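Local coordinates for protein cyclopenase asqI (Emericella nidulans, PDB 5YY3) that catalyses, as a zinc-dependent cyclopenase, the conversion of 4'-methoxycyclopenin into 4'-methoxyviridicatin with release of methyl isocyanate during aspoquinolone biosynthesis, at residues A[277-283]-A[365-370]; A[488-494]-A[576-582]; A[508-512]-A[531-535]. One frame throughout, in Å; residues are numbered along the deposited sequence.

Contact 1 of 3, residues A[277-283]-A[365-370]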
ATOM      1  N   ASP A 277      15.617  29.672  19.324  1.00 32.79           N
ATOM      2  CA  ASP A 277      16.392  28.833  20.222  1.00 32.45           C
ATOM      3  C   ASP A 277      17.760  28.476  19.684  1.00 32.45           C
ATOM      4  O   ASP A 277      18.455  27.654  20.272  1.00 38.72           O
ATOM      5  CB  ASP A 277      15.611  27.565  20.508  1.00 35.91           C
ATOM      6  CG  ASP A 277      14.317  27.856  21.214  1.00 45.00           C
ATOM      7  OD1 ASP A 277      14.076  29.043  21.542  1.00 39.97           O
ATOM      8  OD2 ASP A 277      13.523  26.916  21.400  1.00 53.90           O
ATOM      9  N   MET A 278      18.129  29.070  18.553  1.00 33.63           N
ATOM     10  CA  MET A 278      19.448  28.859  17.975  1.00 31.05           C
ATOM     11  C   MET A 278      20.308  30.089  18.226  1.00 30.73           C
ATOM     12  O   MET A 278      19.975  31.188  17.776  1.00 33.17           O
ATOM     13  CB  MET A 278      19.345  28.563  16.482  1.00 29.64           C
ATOM     14  CG  MET A 278      20.608  28.008  15.871  1.00 31.63           C
ATOM     15  SD  MET A 278      20.419  27.782  14.097  1.00 33.92           S
ATOM     16  CE  MET A 278      21.928  26.890  13.723  1.00 32.10           C
ATOM     17  N   PRO A 279      21.407  29.912  18.969  1.00 29.83           N
ATOM     18  CA  PRO A 279      22.280  31.031  19.329  1.00 33.19           C
ATOM     19  C   PRO A 279      22.837  31.742  18.104  1.00 42.00           C
ATOM     20  O   PRO A 279      23.142  31.112  17.089  1.00 39.55           O
ATOM     21  CB  PRO A 279      23.407  30.369  20.133  1.00 35.83           C
ATOM     22  CG  PRO A 279      23.309  28.915  19.838  1.00 36.28           C
ATOM     23  CD  PRO A 279      21.864  28.643  19.556  1.00 31.57           C
ATOM     24  N   ASP A 280      22.956  33.056  18.219  1.00 39.44           N
ATOM     25  CA  ASP A 280      23.479  33.903  17.164  1.00 40.28           C
ATOM     26  C   ASP A 280      24.942  33.540  16.821  1.00 43.10           C
ATOM     27  O   ASP A 280      25.430  33.839  15.730  1.00 42.45           O
ATOM     28  CB  ASP A 280      23.353  35.373  17.592  1.00 47.61           C
ATOM     29  CG  ASP A 280      23.853  36.320  16.541  1.00 59.25           C
ATOM     30  OD1 ASP A 280      23.223  36.378  15.458  1.00 66.95           O
ATOM     31  OD2 ASP A 280      24.887  36.986  16.781  1.00 61.02           O
ATOM     32  N   THR A 281      25.621  32.866  17.746  1.00 43.70           N
ATOM     33  CA  THR A 281      26.995  32.416  17.523  1.00 45.17           C
ATOM     34  C   THR A 281      27.105  31.274  16.503  1.00 41.56           C
ATOM     35  O   THR A 281      28.197  30.984  16.016  1.00 43.59           O
ATOM     36  CB  THR A 281      27.655  31.950  18.843  1.00 44.58           C
ATOM     37  OG1 THR A 281      26.941  30.830  19.388  1.00 41.88           O
ATOM     38  CG2 THR A 281      27.687  33.084  19.857  1.00 46.74           C
ATOM     39  N   LEU A 282      25.989  30.626  16.187  1.00 38.42           N
ATOM     40  CA  LEU A 282      25.994  29.564  15.187  1.00 38.20           C
ATOM     41  C   LEU A 282      25.440  30.013  13.847  1.00 36.67           C
ATOM     42  O   LEU A 282      25.718  29.407  12.814  1.00 38.44           O
ATOM     43  CB  LEU A 282      25.183  28.376  15.675  1.00 39.27           C
ATOM     44  CG  LEU A 282      25.840  27.387  16.620  1.00 39.84           C
ATOM     45  CD1 LEU A 282      24.837  26.303  16.936  1.00 37.15           C
ATOM     46  CD2 LEU A 282      27.085  26.808  15.986  1.00 41.10           C
ATOM     47  N   ASN A 283      24.669  31.089  13.863  1.00 34.95           N
ATOM     48  CA  ASN A 283      23.699  31.316  12.809  1.00 39.11           C
ATOM     49  C   ASN A 283      23.337  32.776  12.646  1.00 36.29           C
ATOM     50  O   ASN A 283      22.662  33.344  13.506  1.00 39.94           O
ATOM     51  CB  ASN A 283      22.433  30.510  13.127  1.00 37.70           C
ATOM     52  CG  ASN A 283      21.456  30.465  11.978  1.00 38.37           C
ATOM     53  OD1 ASN A 283      21.848  30.314  10.819  1.00 42.03           O
ATOM     54  ND2 ASN A 283      20.170  30.622  12.290  1.00 41.00           N
ATOM     55  N   GLU A 365      19.182  25.321  10.247  1.00 27.44           N
ATOM     56  CA  GLU A 365      18.514  26.147  11.243  1.00 28.11           C
ATOM     57  C   GLU A 365      17.146  25.560  11.589  1.00 27.84           C
ATOM     58  O   GLU A 365      16.755  25.500  12.757  1.00 26.86           O
ATOM     59  CB  GLU A 365      18.386  27.588  10.724  1.00 25.70           C
ATOM     60  CG  GLU A 365      17.555  28.488  11.592  1.00 31.37           C
ATOM     61  CD  GLU A 365      17.283  29.833  10.945  1.00 27.90           C
ATOM     62  OE1 GLU A 365      16.724  29.872   9.823  1.00 25.25           O
ATOM     63  OE2 GLU A 365      17.641  30.853  11.565  1.00 29.55           O
ATOM     64  N   MET A 366      16.429  25.107  10.565  1.00 27.58           N
ATOM     65  CA  MET A 366      15.150  24.408  10.762  1.00 28.69           C
ATOM     66  C   MET A 366      15.276  23.166  11.648  1.00 26.95           C
ATOM     67  O   MET A 366      14.395  22.872  12.450  1.00 31.98           O
ATOM     68  CB  MET A 366      14.561  24.006   9.405  1.00 25.86           C
ATOM     69  CG  MET A 366      13.448  22.966   9.495  1.00 30.20           C
ATOM     70  SD  MET A 366      13.378  21.944   8.012  1.00 33.44           S
ATOM     71  CE  MET A 366      13.124  23.200   6.788  1.00 31.48           C
ATOM     72  N   ALA A 367      16.377  22.440  11.489  1.00 27.41           N
ATOM     73  CA  ALA A 367      16.576  21.167  12.173  1.00 28.31           C
ATOM     74  C   ALA A 367      17.171  21.340  13.565  1.00 33.07           C
ATOM     75  O   ALA A 367      17.070  20.439  14.392  1.00 39.82           O
ATOM     76  CB  ALA A 367      17.471  20.250  11.332  1.00 27.46           C
ATOM     77  N   TYR A 368      17.796  22.489  13.821  1.00 34.48           N
ATOM     78  CA  TYR A 368      18.380  22.763  15.136  1.00 34.13           C
ATOM     79  C   TYR A 368      17.329  22.825  16.237  1.00 36.20           C
ATOM     80  O   TYR A 368      16.363  23.591  16.153  1.00 34.91           O
ATOM     81  CB  TYR A 368      19.156  24.075  15.125  1.00 27.81           C
ATOM     82  CG  TYR A 368      19.989  24.252  16.367  1.00 29.33           C
ATOM     83  CD1 TYR A 368      19.463  24.843  17.511  1.00 33.83           C
ATOM     84  CD2 TYR A 368      21.307  23.819  16.399  1.00 29.12           C
ATOM     85  CE1 TYR A 368      20.234  24.999  18.656  1.00 36.28           C
ATOM     86  CE2 TYR A 368      22.083  23.971  17.523  1.00 39.78           C
ATOM     87  CZ  TYR A 368      21.546  24.558  18.654  1.00 37.04           C
ATOM     88  OH  TYR A 368      22.340  24.696  19.771  1.00 40.72           O
ATOM     89  N   ARG A 369      17.535  22.040  17.285  1.00 40.18           N
ATOM     90  CA  ARG A 369      16.561  21.971  18.374  1.00 42.99           C
ATOM     91  C   ARG A 369      17.188  22.200  19.748  1.00 50.52           C
ATOM     92  O   ARG A 369      18.143  21.512  20.121  1.00 47.30           O
ATOM     93  CB  ARG A 369      15.847  20.620  18.348  1.00 44.52           C
ATOM     94  CG  ARG A 369      14.343  20.736  18.311  1.00 48.98           C
ATOM     95  CD  ARG A 369      13.702  19.472  17.755  1.00 52.02           C
ATOM     96  NE  ARG A 369      13.990  19.263  16.333  1.00 48.24           N
ATOM     97  CZ  ARG A 369      13.416  19.948  15.344  1.00 46.36           C
ATOM     98  NH1 ARG A 369      12.536  20.917  15.612  1.00 48.31           N
ATOM     99  NH2 ARG A 369      13.727  19.677  14.085  1.00 38.65           N
ATOM    100  N   ASN A 370      16.617  23.161  20.481  1.00 55.08           N
ATOM    101  CA  ASN A 370      17.048  23.590  21.824  1.00 58.75           C
ATOM    102  C   ASN A 370      18.518  23.341  22.181  1.00 57.72           C
ATOM    103  O   ASN A 370      19.101  24.071  22.986  1.00 61.67           O
ATOM    104  CB  ASN A 370      16.162  22.934  22.887  1.00 64.32           C
ATOM    105  CG  ASN A 370      14.930  23.766  23.215  1.00 72.43           C
ATOM    106  OD1 ASN A 370      15.011  24.990  23.345  1.00 67.20           O
ATOM    107  ND2 ASN A 370      13.784  23.101  23.364  1.00 72.73           N
TER
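The ring of Y368 lies against the extended side chain of M278, whose CG sits over one face, 4.0 Å from the ring centroid and 20° off the normal. This is a CH-pi contact displaced toward the rim near CD1 and CG of the tyrosine. Because CG of M278 is anti to its backbone N (chi1 -166°) and the rest of the chain runs straight on, the side chain travels past the ring and carries SD down to the helix end, 3.8 Å from CA of E365. The sulfur itself stands obliquely to the Y368 ring, a Met-aromatic contact with SD 4.8 Å from the centroid. A long, unbranched, polarisable chain suits this place, since it touches both the aromatic ring and CA and CG of E365.

The side chains of L282 and P279 cross that of Y368 at roughly a right angle, their atoms lying obliquely to the ring. CD1 of L282 comes within 3.7 Å of Y368 CE2, and P279 brings CD close to the hydroxyl end. At the ring edge, close to its plane, the backbone O of D277 approaches Y368 CE1.

A polar contact closes the other end. N283 ND2 donates to E365 OE2 at 2.6 Å, with the acceptor in the amide plane but the donor well above the carboxylate plane; the two flat groups are almost perpendicular, and the N-H...O angle of 133° shows a bent bond. Both residues are buried, so amide and carboxylate each gain a polar partner there, while OE1 of E365 forms a salt bridge with K362.

Y368 follows directly on helix 355-367, and its OH hydrogen-bonds L380 N. The contact thus fastens the C-terminal end of that helix to the loop between helices 210-231 and 288-304, within the region related to the copper-binding domain of hemocyanins.

Contact 2 of 3, residues A[488-494]-A[576-582]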
ATOM      1  N   THR A 488      41.004  11.072 -34.249  1.00 35.06           N
ATOM      2  CA  THR A 488      40.696  10.964 -32.837  1.00 34.90           C
ATOM      3  C   THR A 488      39.362  11.610 -32.512  1.00 32.92           C
ATOM      4  O   THR A 488      39.140  12.760 -32.826  1.00 31.44           O
ATOM      5  CB  THR A 488      41.785  11.595 -31.992  1.00 38.91           C
ATOM      6  OG1 THR A 488      42.945  10.758 -32.054  1.00 44.05           O
ATOM      7  CG2 THR A 488      41.328  11.723 -30.531  1.00 38.94           C
ATOM      8  N   LEU A 489      38.469  10.854 -31.889  1.00 36.68           N
ATOM      9  CA  LEU A 489      37.148  11.365 -31.526  1.00 34.77           C
ATOM     10  C   LEU A 489      36.790  10.913 -30.117  1.00 27.25           C
ATOM     11  O   LEU A 489      37.476  10.090 -29.529  1.00 27.93           O
ATOM     12  CB  LEU A 489      36.105  10.897 -32.543  1.00 27.53           C
ATOM     13  CG  LEU A 489      36.087   9.377 -32.632  1.00 31.39           C
ATOM     14  CD1 LEU A 489      34.855   8.780 -31.963  1.00 30.71           C
ATOM     15  CD2 LEU A 489      36.250   8.903 -34.072  1.00 34.31           C
ATOM     16  N   THR A 490      35.731  11.484 -29.573  1.00 26.05           N
ATOM     17  CA  THR A 490      35.295  11.141 -28.228  1.00 27.33           C
ATOM     18  C   THR A 490      33.863  10.612 -28.269  1.00 26.57           C
ATOM     19  O   THR A 490      32.981  11.219 -28.890  1.00 24.61           O
ATOM     20  CB  THR A 490      35.385  12.352 -27.272  1.00 28.16           C
ATOM     21  OG1 THR A 490      36.750  12.758 -27.140  1.00 35.63           O
ATOM     22  CG2 THR A 490      34.829  12.002 -25.875  1.00 28.33           C
ATOM     23  N   LEU A 491      33.657   9.456 -27.636  1.00 26.68           N
ATOM     24  CA  LEU A 491      32.336   8.832 -27.542  1.00 25.54           C
ATOM     25  C   LEU A 491      31.717   9.205 -26.204  1.00 27.38           C
ATOM     26  O   LEU A 491      32.336   9.005 -25.154  1.00 25.87           O
ATOM     27  CB  LEU A 491      32.429   7.312 -27.676  1.00 23.86           C
ATOM     28  CG  LEU A 491      32.885   6.748 -29.018  1.00 22.24           C
ATOM     29  CD1 LEU A 491      32.920   5.250 -28.941  1.00 22.03           C
ATOM     30  CD2 LEU A 491      31.958   7.202 -30.134  1.00 24.50           C
ATOM     31  N   ARG A 492      30.503   9.748 -26.245  1.00 23.19           N
ATOM     32  CA  ARG A 492      29.819  10.170 -25.032  1.00 24.85           C
ATOM     33  C   ARG A 492      28.539   9.373 -24.822  1.00 24.51           C
ATOM     34  O   ARG A 492      27.605   9.459 -25.629  1.00 24.97           O
ATOM     35  CB  ARG A 492      29.507  11.667 -25.091  1.00 26.80           C
ATOM     36  CG  ARG A 492      30.714  12.512 -25.405  1.00 24.03           C
ATOM     37  CD  ARG A 492      30.316  13.936 -25.679  1.00 27.02           C
ATOM     38  NE  ARG A 492      31.494  14.751 -25.919  1.00 29.83           N
ATOM     39  CZ  ARG A 492      32.142  15.416 -24.976  1.00 32.14           C
ATOM     40  NH1 ARG A 492      31.705  15.377 -23.725  1.00 29.02           N
ATOM     41  NH2 ARG A 492      33.216  16.124 -25.290  1.00 35.10           N
ATOM     42  N   LEU A 493      28.499   8.611 -23.736  1.00 18.00           N
ATOM     43  CA  LEU A 493      27.377   7.718 -23.459  1.00 22.01           C
ATOM     44  C   LEU A 493      26.477   8.205 -22.313  1.00 25.16           C
ATOM     45  O   LEU A 493      26.954   8.490 -21.203  1.00 24.21           O
ATOM     46  CB  LEU A 493      27.890   6.314 -23.130  1.00 19.91           C
ATOM     47  CG  LEU A 493      26.847   5.319 -22.612  1.00 21.26           C
ATOM     48  CD1 LEU A 493      25.932   4.852 -23.709  1.00 19.25           C
ATOM     49  CD2 LEU A 493      27.504   4.145 -21.915  1.00 23.67           C
ATOM     50  N   PHE A 494      25.179   8.281 -22.605  1.00 21.80           N
ATOM     51  CA  PHE A 494      24.146   8.638 -21.646  1.00 19.65           C
ATOM     52  C   PHE A 494      23.017   7.599 -21.658  1.00 24.78           C
ATOM     53  O   PHE A 494      22.759   6.952 -22.689  1.00 23.31           O
ATOM     54  CB  PHE A 494      23.559  10.017 -21.963  1.00 21.57           C
ATOM     55  CG  PHE A 494      24.505  11.176 -21.733  1.00 23.78           C
ATOM     56  CD1 PHE A 494      25.469  11.508 -22.680  1.00 21.76           C
ATOM     57  CD2 PHE A 494      24.382  11.975 -20.594  1.00 21.89           C
ATOM     58  CE1 PHE A 494      26.324  12.588 -22.484  1.00 22.68           C
ATOM     59  CE2 PHE A 494      25.226  13.063 -20.387  1.00 26.05           C
ATOM     60  CZ  PHE A 494      26.204  13.374 -21.335  1.00 25.67           C
ATOM     61  N   PHE A 576      22.203   6.350 -25.331  1.00 21.90           N
ATOM     62  CA  PHE A 576      22.489   7.380 -26.309  1.00 22.72           C
ATOM     63  C   PHE A 576      24.000   7.522 -26.415  1.00 24.23           C
ATOM     64  O   PHE A 576      24.699   7.550 -25.399  1.00 24.48           O
ATOM     65  CB  PHE A 576      21.827   8.703 -25.893  1.00 20.35           C
ATOM     66  CG  PHE A 576      22.409   9.926 -26.548  1.00 22.45           C
ATOM     67  CD1 PHE A 576      23.509  10.572 -25.996  1.00 24.19           C
ATOM     68  CD2 PHE A 576      21.829  10.461 -27.687  1.00 22.20           C
ATOM     69  CE1 PHE A 576      24.028  11.704 -26.572  1.00 20.15           C
ATOM     70  CE2 PHE A 576      22.350  11.603 -28.276  1.00 22.56           C
ATOM     71  CZ  PHE A 576      23.448  12.222 -27.721  1.00 25.57           C
ATOM     72  N   CYS A 577      24.501   7.596 -27.643  1.00 23.32           N
ATOM     73  CA  CYS A 577      25.922   7.767 -27.857  1.00 23.54           C
ATOM     74  C   CYS A 577      26.137   8.797 -28.953  1.00 24.93           C
ATOM     75  O   CYS A 577      25.579   8.699 -30.052  1.00 24.96           O
ATOM     76  CB  CYS A 577      26.601   6.439 -28.217  1.00 25.16           C
ATOM     77  SG  CYS A 577      28.434   6.564 -28.146  1.00 24.30           S
ATOM     78  N   ILE A 578      26.926   9.813 -28.639  1.00 26.43           N
ATOM     79  CA  ILE A 578      27.280  10.814 -29.630  1.00 24.75           C
ATOM     80  C   ILE A 578      28.802  10.801 -29.822  1.00 27.43           C
ATOM     81  O   ILE A 578      29.561  10.586 -28.868  1.00 25.54           O
ATOM     82  CB  ILE A 578      26.767  12.234 -29.223  1.00 25.99           C
ATOM     83  CG1 ILE A 578      27.126  13.279 -30.287  1.00 24.21           C
ATOM     84  CG2 ILE A 578      27.292  12.659 -27.861  1.00 26.83           C
ATOM     85  CD1 ILE A 578      26.489  14.638 -30.031  1.00 22.25           C
ATOM     86  N   ALA A 579      29.249  10.982 -31.061  1.00 26.82           N
ATOM     87  CA  ALA A 579      30.680  11.109 -31.321  1.00 24.40           C
ATOM     88  C   ALA A 579      31.031  12.568 -31.587  1.00 27.18           C
ATOM     89  O   ALA A 579      30.497  13.197 -32.506  1.00 23.84           O
ATOM     90  CB  ALA A 579      31.106  10.220 -32.502  1.00 20.61           C
ATOM     91  N   THR A 580      31.919  13.124 -30.778  1.00 25.41           N
ATOM     92  CA  THR A 580      32.317  14.502 -31.004  1.00 28.56           C
ATOM     93  C   THR A 580      33.774  14.606 -31.428  1.00 27.31           C
ATOM     94  O   THR A 580      34.610  13.774 -31.065  1.00 25.14           O
ATOM     95  CB  THR A 580      32.082  15.387 -29.742  1.00 26.63           C
ATOM     96  OG1 THR A 580      32.814  14.867 -28.624  1.00 24.53           O
ATOM     97  CG2 THR A 580      30.606  15.436 -29.400  1.00 25.08           C
ATOM     98  N   ASP A 581      34.051  15.623 -32.232  1.00 29.60           N
ATOM     99  CA  ASP A 581      35.413  16.103 -32.435  1.00 33.57           C
ATOM    100  C   ASP A 581      35.702  17.216 -31.447  1.00 33.23           C
ATOM    101  O   ASP A 581      35.106  18.280 -31.534  1.00 36.25           O
ATOM    102  CB  ASP A 581      35.619  16.626 -33.855  1.00 40.81           C
ATOM    103  CG  ASP A 581      37.030  17.138 -34.084  1.00 43.46           C
ATOM    104  OD1 ASP A 581      37.986  16.523 -33.561  1.00 46.17           O
ATOM    105  OD2 ASP A 581      37.177  18.166 -34.778  1.00 56.43           O
ATOM    106  N   ASP A 582      36.623  16.972 -30.523  1.00 37.97           N
ATOM    107  CA  ASP A 582      36.922  17.931 -29.460  1.00 43.61           C
ATOM    108  C   ASP A 582      38.196  18.753 -29.696  1.00 48.28           C
ATOM    109  O   ASP A 582      38.611  19.505 -28.815  1.00 51.95           O
ATOM    110  CB  ASP A 582      37.028  17.194 -28.122  1.00 41.48           C
ATOM    111  CG  ASP A 582      35.698  16.606 -27.673  1.00 38.81           C
ATOM    112  OD1 ASP A 582      34.641  17.114 -28.114  1.00 41.23           O
ATOM    113  OD2 ASP A 582      35.715  15.642 -26.877  1.00 36.41           O
TER
HETATM  114  O   HOH W   1      38.320  14.727 -30.273  1.00 42.92           O
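Segments 488-494 and 576-580 of strands 487-497 and 571-580 pair antiparallel in the Ig-like domain of the hemocyanin family, with T490 opposite T580, R492 opposite I578 and F494 opposite F576 as hydrogen-bonded pairs. Each of these pairs exchanges two backbone bonds, so their N-H and C=O groups are matched inside the sheet; R492 N to I578 O, at 2.9 Å, is representative. Between them, L491 faces A579 and L493 faces C577 in non-hydrogen-bonded pairs, where CA-H...O contacts supplement the ladder. The outward backbone edges of L491 and L493 bond to strand 508-517, and C577 bonds to T637.

The two faces differ in character. L489, L491, A579 and C577 bring small or branched apolar groups together, L491 CD2 lying 3.9 Å from A579 CB, and strands 461-475 and 422-431 cover them with W469, V422 and L424. On the other face F494 and F576 lie side by side, and each ring also packs edge-to-face with F606.

That second face carries a buried arginine. With its chain extended from CG to NE, R492 lies alongside I578 and reaches T580, where NE donates to OG1 at 3.0 Å in the guanidinium plane, nearly straight at 171°. T580 OG1 in turn donates to D582 OD1, a relay suited to a threonine hydroxyl that can accept and donate at once. NH2 forms a salt bridge with D582, its individual bonds to OD2 and OD1 being weak, while NH1 makes a salt bridge with D598. The two aspartates probably stabilise the buried charge.

Past the last strand pair, a water accepts from D582 N at 2.8 Å and donates weakly to T488 O, 3.3 Å away.

Contact 3 of 3, residues A[508-512]-A[531-535]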
ATOM      1  N   ILE A 508      21.328  10.651 -17.882  1.00 21.59           N
ATOM      2  CA  ILE A 508      22.379  10.282 -16.940  1.00 20.48           C
ATOM      3  C   ILE A 508      23.680   9.927 -17.678  1.00 24.41           C
ATOM      4  O   ILE A 508      23.678   9.052 -18.553  1.00 21.90           O
ATOM      5  CB  ILE A 508      21.946   9.071 -16.107  1.00 20.35           C
ATOM      6  CG1 ILE A 508      20.706   9.393 -15.270  1.00 20.08           C
ATOM      7  CG2 ILE A 508      23.101   8.548 -15.270  1.00 18.86           C
ATOM      8  CD1 ILE A 508      20.105   8.170 -14.586  1.00 23.84           C
ATOM      9  N   GLU A 509      24.786  10.587 -17.330  1.00 23.11           N
ATOM     10  CA  GLU A 509      26.054  10.318 -17.987  1.00 23.20           C
ATOM     11  C   GLU A 509      26.648   9.014 -17.481  1.00 22.30           C
ATOM     12  O   GLU A 509      26.747   8.797 -16.280  1.00 25.60           O
ATOM     13  CB  GLU A 509      27.049  11.470 -17.781  1.00 26.90           C
ATOM     14  CG  GLU A 509      28.280  11.366 -18.720  1.00 26.59           C
ATOM     15  CD  GLU A 509      29.418  12.309 -18.352  1.00 32.16           C
ATOM     16  OE1 GLU A 509      29.231  13.112 -17.425  1.00 33.13           O
ATOM     17  OE2 GLU A 509      30.510  12.240 -18.980  1.00 31.66           O
ATOM     18  N   MET A 510      27.062   8.153 -18.405  1.00 23.36           N
ATOM     19  CA  MET A 510      27.557   6.828 -18.056  1.00 18.66           C
ATOM     20  C   MET A 510      29.017   6.628 -18.460  1.00 21.77           C
ATOM     21  O   MET A 510      29.732   5.788 -17.888  1.00 22.60           O
ATOM     22  CB  MET A 510      26.673   5.761 -18.709  1.00 20.31           C
ATOM     23  CG  MET A 510      25.234   5.752 -18.159  1.00 22.06           C
ATOM     24  SD  MET A 510      25.205   5.375 -16.383  1.00 20.79           S
ATOM     25  CE  MET A 510      25.607   3.628 -16.448  1.00 19.54           C
ATOM     26  N   ASP A 511      29.470   7.406 -19.438  1.00 22.05           N
ATOM     27  CA  ASP A 511      30.838   7.247 -19.921  1.00 25.08           C
ATOM     28  C   ASP A 511      31.222   8.306 -20.935  1.00 24.76           C
ATOM     29  O   ASP A 511      30.365   8.900 -21.602  1.00 22.34           O
ATOM     30  CB  ASP A 511      31.039   5.867 -20.554  1.00 23.36           C
ATOM     31  CG  ASP A 511      32.467   5.364 -20.413  1.00 22.66           C
ATOM     32  OD1 ASP A 511      33.338   6.144 -19.958  1.00 25.36           O
ATOM     33  OD2 ASP A 511      32.714   4.188 -20.754  1.00 23.10           O
ATOM     34  N   ARG A 512      32.531   8.510 -21.038  1.00 27.78           N
ATOM     35  CA  ARG A 512      33.156   9.392 -22.023  1.00 31.17           C
ATOM     36  C   ARG A 512      34.481   8.756 -22.419  1.00 33.04           C
ATOM     37  O   ARG A 512      35.334   8.536 -21.555  1.00 29.56           O
ATOM     38  CB  ARG A 512      33.388  10.787 -21.453  1.00 32.69           C
ATOM     39  CG  ARG A 512      33.647  11.826 -22.507  1.00 33.69           C
ATOM     40  CD  ARG A 512      34.538  12.939 -21.991  1.00 42.91           C
ATOM     41  NE  ARG A 512      34.016  13.567 -20.779  1.00 52.91           N
ATOM     42  CZ  ARG A 512      34.734  13.778 -19.680  1.00 50.30           C
ATOM     43  NH1 ARG A 512      36.011  13.415 -19.639  1.00 53.44           N
ATOM     44  NH2 ARG A 512      34.177  14.359 -18.626  1.00 52.76           N
ATOM     45  N   ASP A 531      35.746   0.919 -16.083  1.00 25.68           N
ATOM     46  CA  ASP A 531      36.659   1.868 -16.717  1.00 25.37           C
ATOM     47  C   ASP A 531      35.982   3.220 -16.961  1.00 28.35           C
ATOM     48  O   ASP A 531      36.608   4.152 -17.457  1.00 25.24           O
ATOM     49  CB  ASP A 531      37.202   1.292 -18.040  1.00 27.37           C
ATOM     50  CG  ASP A 531      38.168   0.118 -17.827  1.00 34.15           C
ATOM     51  OD1 ASP A 531      38.865   0.089 -16.781  1.00 36.71           O
ATOM     52  OD2 ASP A 531      38.221  -0.785 -18.699  1.00 32.26           O
ATOM     53  N   SER A 532      34.703   3.317 -16.608  1.00 26.61           N
ATOM     54  CA  SER A 532      33.908   4.509 -16.865  1.00 27.33           C
ATOM     55  C   SER A 532      34.538   5.803 -16.344  1.00 25.67           C
ATOM     56  O   SER A 532      34.970   5.878 -15.195  1.00 25.65           O
ATOM     57  CB  SER A 532      32.520   4.343 -16.248  1.00 25.14           C
ATOM     58  OG  SER A 532      31.788   5.553 -16.336  1.00 20.86           O
ATOM     59  N   SER A 533      34.572   6.831 -17.189  1.00 26.72           N
ATOM     60  CA  SER A 533      35.108   8.136 -16.788  1.00 26.90           C
ATOM     61  C   SER A 533      34.315   8.771 -15.636  1.00 30.33           C
ATOM     62  O   SER A 533      34.805   9.669 -14.949  1.00 30.81           O
ATOM     63  CB  SER A 533      35.111   9.079 -17.978  1.00 24.66           C
ATOM     64  OG  SER A 533      33.780   9.386 -18.351  1.00 26.75           O
ATOM     65  N   VAL A 534      33.091   8.293 -15.442  1.00 28.00           N
ATOM     66  CA  VAL A 534      32.148   8.836 -14.469  1.00 27.79           C
ATOM     67  C   VAL A 534      32.308   8.184 -13.084  1.00 25.37           C
ATOM     68  O   VAL A 534      31.946   8.755 -12.055  1.00 24.38           O
ATOM     69  CB  VAL A 534      30.704   8.641 -15.011  1.00 27.32           C
ATOM     70  CG1 VAL A 534      29.652   8.744 -13.916  1.00 28.19           C
ATOM     71  CG2 VAL A 534      30.436   9.626 -16.154  1.00 26.61           C
ATOM     72  N   ALA A 535      32.905   7.003 -13.063  1.00 25.30           N
ATOM     73  CA  ALA A 535      32.861   6.149 -11.887  1.00 24.19           C
ATOM     74  C   ALA A 535      34.007   6.354 -10.902  1.00 24.88           C
ATOM     75  O   ALA A 535      35.139   6.615 -11.287  1.00 26.76           O
ATOM     76  CB  ALA A 535      32.823   4.689 -12.327  1.00 23.79           C
TER
HETATM   77  O   HOH W   2      32.915  11.879 -17.852  1.00 32.37           O
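V534 lays its CG2 methyl against the extended side chain of E509, touching CG and reaching CD at 3.6 Å; the two side chains meet at a slant. The other methyl, CG1, turns to the backbone O of E509, so a short beta-branched residue fits closely beside the strand. E509 is not purely a packing surface: a water donates to its OE2 at 2.7 Å and also hydrogen-bonds S533 OG, linking the carboxylate to the turn.

S532 and D511 make the two direct hydrogen bonds. S532 OG, placed anti to its own backbone N (chi1 173°), donates to M510 O at 2.6 Å; the short side chain also keeps OG close enough to its own main chain to accept from V534 N and close an ST turn. D511 OD1 receives S533 N at 3.1 Å along an almost straight N-H...O line of 170°. R512 N reaches the same oxygen from the opposite face of the carboxylate, and both donors stand out of its plane. The second oxygen, OD2, is held by R527 in a salt bridge and by W469, which together should fix the rotation of the buried carboxylate.

Around this junction, S532 to A535 form a type I turn, docked on segment 508-512 of strand 508-517 in the Ig-like domain, where M510 and D511 both face L493 in a classic beta bulge.

Overall arrangement
Along the chain, contact 1 closes first; contact 3 is then nested inside the loop that contact 2 closes. Contact 1 belongs to the helical region related to the copper-binding domain of hemocyanins, which here holds the zinc-binding histidines, and its centre lies about 49 Å from that of contact 2 and about 40 Å from that of contact 3, on the opposite side of the chain's centre. Contacts 2 and 3, with centres about 12 Å apart, share the Ig-like region and one sheet, where strands 487-497 and 508-517 are neighbours. I508 and M510 in contact 3 also touch helix 210-231, which carries the zinc ligand H218, so the sheet packs directly on the zinc-bearing helical region.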